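Acetate kinase (Entamoeba histolytica, PDB 4H0O) probably interconverts acetate and acetyl phosphate by phosphoryl transfer, as a magnesium-dependent kinase of the acetokinase family in the ASKHA superfamily. Local coordinates at residues G182-S187 with T229-S234; H158-Q163 with N223-D228. All coordinates share one frame; numbering follows the deposited sequence.

Contact 1 (G182-S187 with T229-S234); sequences GFHGLS and TSMGNS
The side chain of Met-231 packs against two aromatic side chains, Phe-183 and His-184. SD makes the closest approach to Phe-183, 3.5 Å from its CD1. The line from SD to the ring centroid is 64° off the ring normal, an oblique approach. This is a Met-aromatic contact. CB of Met-231 is a second touch, at the edge of the same ring and in its plane. The methyl group goes further and reaches His-184, with CE 3.5 Å from CE1 of that imidazole. The methionine chain is extended beyond CG (chi2 178°, chi3 171°), which carries sulfur and methyl past Phe-183 to the histidine. It crosses both aromatic side chains at about a right angle.

The far end of the Phe-183 ring meets backbone oxygens. CE1 of Phe-183 is 3.7 Å from O of Ser-234, and O of Asn-233 lies at the ring edge. Beside the rings, CG2 of Thr-229 packs 3.6 Å from CA of Gly-182. Water 1 joins the two segments. It accepts from N of Phe-183 at 2.8 Å and donates to OG1 of Thr-229, which is also hydrogen-bonded to O of Cys-218. A weak hydrogen bond runs from N of Gly-182 to O of Gly-232.

ND1 of His-184 hydrogen-bonds to OG of Ser-217, and its ring stacks on His-210. Met-231 also touches Arg-244. His-184 and Arg-244 are predicted transition-state stabilizers, so this buried packing is consistent with a wall of the acetate kinase active site.

Contact 2 (H158-Q163 with N223-D228); sequences HSTISQ and NGKSFD
The imidazole of His-158 meets the hydroxyl of Ser-226 edge-on, with the oxygen in the plane of the ring. ND1 of His-158 and OG of Ser-226 are 2.9 Å apart in a nearly straight hydrogen bond (166°), and either could be the donor. The serine torsion (chi1 177°) turns OG to the ND1 edge of the ring.

Thr-160 meets the backbone of the same serine. Its OG1 donates to O of Ser-226 at 2.9 Å, in the carbonyl plane and on a lone pair. The threonine rotation (chi1 54°) turns OG1 toward the strand, where it meets both this oxygen and water 2. Water 2 completes the grip: it donates to OG1 of Thr-160 and accepts from N of Ser-226, both at 2.7 Å. The N, O and OG of Ser-226 are thus all engaged from the loop side, through two side chains and a water.

Ile-161 packs its carbons over polar atoms of the strand. Its CG1 lies 3.5 Å from OG of Ser-226, and its CG2 lies 3.4 Å from O of Phe-227. CD1 reaches on to CA of Asp-228 at 4.0 Å. The side chain of Phe-227 starts away from the loop and packs on Val-222 and Ile-324.

Phe-227 and Asp-228 both face Gly-220, which makes a classic beta bulge. The 158-163 loop packs against this bulged strand, outermost of its six-stranded sheet within the chain, in the ribonuclease H-like fold.

How the contacts relate
The two contacts share one strand, 225-229: contact 2 uses most of it, and contact 1 takes its last residue and the loop beyond. Contact 1 is buried near the centre of the chain; contact 2 is partly buried, with Thr-160 and Lys-225 exposed. Their chemistry follows. Sulfur and aromatic packing dominates contact 1, whereas hydroxyl and imidazole hydrogen bonds dominate contact 2. They join directly through His-158, whose NE2 makes a probable hydrogen bond to O of Phe-183 at 3.0 Å. This imidazole thus bridges strand 225-229 and the backbone just before His-184, a predicted transition-state stabilizer. Both contacts also touch the second subunit.

Contact 1 (G182-S187 with T229-S234)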
# COMPACT_ATOMS: atom_id res chain seq x y z
N GLY B 182 -0.70 -10.07 10.06
CA GLY B 182 0.62 -9.54 10.34
C GLY B 182 1.54 -10.65 10.81
O GLY B 182 1.09 -11.60 11.46
N PHE B 183 2.82 -10.56 10.47
CA PHE B 183 3.76 -11.63 10.79
C PHE B 183 5.06 -11.07 11.35
O PHE B 183 5.13 -9.88 11.65
CB PHE B 183 4.00 -12.51 9.55
CG PHE B 183 2.74 -13.12 8.98
CD1 PHE B 183 1.92 -12.39 8.12
CD2 PHE B 183 2.37 -14.41 9.32
CE1 PHE B 183 0.76 -12.94 7.61
CE2 PHE B 183 1.20 -14.97 8.80
CZ PHE B 183 0.40 -14.23 7.95
N HIS B 184 6.07 -11.92 11.51
CA HIS B 184 7.33 -11.53 12.16
C HIS B 184 7.08 -11.01 13.58
O HIS B 184 7.89 -10.25 14.12
CB HIS B 184 8.08 -10.47 11.34
CG HIS B 184 8.34 -10.87 9.92
ND1 HIS B 184 8.28 -9.98 8.87
CD2 HIS B 184 8.67 -12.06 9.37
CE1 HIS B 184 8.56 -10.60 7.74
NE2 HIS B 184 8.80 -11.87 8.02
N GLY B 185 5.97 -11.44 14.18
CA GLY B 185 5.56 -10.94 15.48
C GLY B 185 6.56 -11.23 16.58
O GLY B 185 6.79 -10.39 17.45
N LEU B 186 7.15 -12.42 16.54
CA LEU B 186 8.12 -12.84 17.54
C LEU B 186 9.40 -12.01 17.47
O LEU B 186 9.98 -11.65 18.50
CB LEU B 186 8.43 -14.33 17.37
CG LEU B 186 7.27 -15.29 17.63
CD1 LEU B 186 7.62 -16.71 17.21
CD2 LEU B 186 6.88 -15.25 19.10
N SER B 187 9.83 -11.71 16.25
CA SER B 187 10.99 -10.84 16.03
C SER B 187 10.74 -9.45 16.61
O SER B 187 11.60 -8.89 17.30
CB SER B 187 11.27 -10.76 14.52
OG SER B 187 12.29 -9.82 14.23
N THR B 229 0.74 -2.87 10.94
CA THR B 229 1.86 -3.59 10.34
C THR B 229 1.71 -3.74 8.82
O THR B 229 0.64 -3.51 8.26
CB THR B 229 2.04 -4.98 10.97
OG1 THR B 229 3.31 -5.52 10.59
CG2 THR B 229 0.93 -5.92 10.53
N SER B 230 2.80 -4.14 8.18
CA SER B 230 2.93 -4.08 6.73
C SER B 230 2.26 -5.23 5.99
O SER B 230 1.64 -5.03 4.94
CB SER B 230 4.41 -4.02 6.37
OG SER B 230 4.60 -3.41 5.11
N MET B 231 2.41 -6.45 6.50
CA MET B 231 1.76 -7.60 5.89
C MET B 231 0.26 -7.56 6.19
O MET B 231 -0.18 -6.80 7.05
CB MET B 231 2.39 -8.91 6.38
CG MET B 231 3.79 -9.19 5.83
SD MET B 231 4.54 -10.72 6.46
CE MET B 231 5.99 -10.85 5.41
N GLY B 232 -0.52 -8.35 5.46
CA GLY B 232 -1.96 -8.35 5.65
C GLY B 232 -2.49 -9.73 5.98
O GLY B 232 -1.95 -10.41 6.86
N ASN B 233 -3.54 -10.14 5.28
CA ASN B 233 -4.08 -11.49 5.43
C ASN B 233 -3.06 -12.54 5.00
O ASN B 233 -3.01 -13.63 5.56
CB ASN B 233 -5.37 -11.64 4.63
CG ASN B 233 -6.08 -12.95 4.92
OD1 ASN B 233 -6.82 -13.07 5.90
ND2 ASN B 233 -5.87 -13.95 4.07
N SER B 234 -2.26 -12.19 3.99
CA SER B 234 -1.24 -13.09 3.47
C SER B 234 0.15 -12.56 3.78
O SER B 234 0.31 -11.42 4.23
CB SER B 234 -1.38 -13.26 1.96
OG SER B 234 -0.80 -12.17 1.27
O HOH W 1 3.88 -8.24 9.25

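Contact 2 (H158-Q163 with N223-D228)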
# COMPACT_ATOMS: atom_id res chain seq x y z
N HIS B 158 0.48 -9.27 17.10
CA HIS B 158 -0.37 -8.33 16.37
C HIS B 158 -1.84 -8.42 16.77
O HIS B 158 -2.70 -7.87 16.08
CB HIS B 158 -0.21 -8.53 14.87
CG HIS B 158 1.20 -8.38 14.38
ND1 HIS B 158 1.91 -7.21 14.52
CD2 HIS B 158 2.02 -9.25 13.74
CE1 HIS B 158 3.12 -7.36 14.00
NE2 HIS B 158 3.21 -8.59 13.52
N SER B 159 -2.13 -9.10 17.88
CA SER B 159 -3.50 -9.22 18.36
C SER B 159 -4.04 -7.88 18.89
O SER B 159 -5.25 -7.70 19.01
CB SER B 159 -3.61 -10.29 19.44
OG SER B 159 -3.18 -9.79 20.70
N THR B 160 -3.13 -6.96 19.19
CA THR B 160 -3.51 -5.65 19.72
C THR B 160 -3.92 -4.66 18.63
O THR B 160 -4.39 -3.56 18.93
CB THR B 160 -2.39 -5.02 20.56
OG1 THR B 160 -1.17 -4.99 19.80
CG2 THR B 160 -2.17 -5.83 21.84
N ILE B 161 -3.74 -5.05 17.37
CA ILE B 161 -4.16 -4.21 16.25
C ILE B 161 -5.69 -4.11 16.23
O ILE B 161 -6.38 -5.13 16.25
CB ILE B 161 -3.65 -4.75 14.90
CG1 ILE B 161 -2.12 -4.80 14.88
CG2 ILE B 161 -4.13 -3.89 13.76
CD1 ILE B 161 -1.53 -5.22 13.53
N SER B 162 -6.21 -2.88 16.19
CA SER B 162 -7.66 -2.66 16.25
C SER B 162 -8.36 -3.04 14.95
O SER B 162 -7.73 -3.15 13.90
CB SER B 162 -7.96 -1.20 16.61
OG SER B 162 -7.47 -0.89 17.89
N GLN B 163 -9.68 -3.21 15.03
CA GLN B 163 -10.49 -3.66 13.90
C GLN B 163 -10.31 -2.80 12.65
O GLN B 163 -10.17 -3.31 11.55
CB GLN B 163 -11.97 -3.73 14.28
CG GLN B 163 -12.88 -4.20 13.14
CD GLN B 163 -14.36 -4.17 13.51
OE1 GLN B 163 -14.75 -3.53 14.48
NE2 GLN B 163 -15.18 -4.86 12.72
N ASN B 223 4.01 2.40 22.52
CA ASN B 223 4.18 1.98 23.91
C ASN B 223 4.34 0.46 24.08
O ASN B 223 3.77 -0.13 25.00
CB ASN B 223 3.05 2.52 24.78
CG ASN B 223 2.94 4.04 24.71
OD1 ASN B 223 3.87 4.72 24.29
ND2 ASN B 223 1.79 4.57 25.14
N GLY B 224 5.11 -0.16 23.18
CA GLY B 224 5.42 -1.57 23.29
C GLY B 224 4.45 -2.50 22.57
O GLY B 224 4.65 -3.72 22.56
N LYS B 225 3.40 -1.93 21.98
CA LYS B 225 2.37 -2.74 21.33
C LYS B 225 2.20 -2.43 19.85
O LYS B 225 2.27 -1.27 19.43
CB LYS B 225 1.03 -2.60 22.08
CG LYS B 225 1.00 -3.37 23.39
CD LYS B 225 0.33 -2.58 24.51
CE LYS B 225 -1.18 -2.65 24.43
NZ LYS B 225 -1.81 -1.95 25.58
N SER B 226 1.99 -3.48 19.06
CA SER B 226 1.75 -3.33 17.63
C SER B 226 0.48 -2.51 17.40
O SER B 226 -0.59 -2.86 17.92
CB SER B 226 1.61 -4.70 16.97
OG SER B 226 1.31 -4.58 15.59
N PHE B 227 0.59 -1.42 16.66
CA PHE B 227 -0.56 -0.60 16.30
C PHE B 227 -1.00 -0.96 14.88
O PHE B 227 -2.18 -1.19 14.62
CB PHE B 227 -0.23 0.89 16.40
CG PHE B 227 -1.42 1.79 16.21
CD1 PHE B 227 -2.20 2.17 17.29
CD2 PHE B 227 -1.76 2.26 14.95
CE1 PHE B 227 -3.30 3.00 17.12
CE2 PHE B 227 -2.86 3.09 14.76
CZ PHE B 227 -3.63 3.46 15.85
N ASP B 228 -0.05 -0.99 13.96
CA ASP B 228 -0.33 -1.49 12.62
C ASP B 228 0.92 -2.13 12.03
O ASP B 228 2.02 -1.96 12.56
CB ASP B 228 -0.84 -0.37 11.70
CG ASP B 228 -1.56 -0.92 10.48
OD1 ASP B 228 -1.97 -2.10 10.50
OD2 ASP B 228 -1.73 -0.17 9.49
O HOH W 2 1.38 -5.75 20.46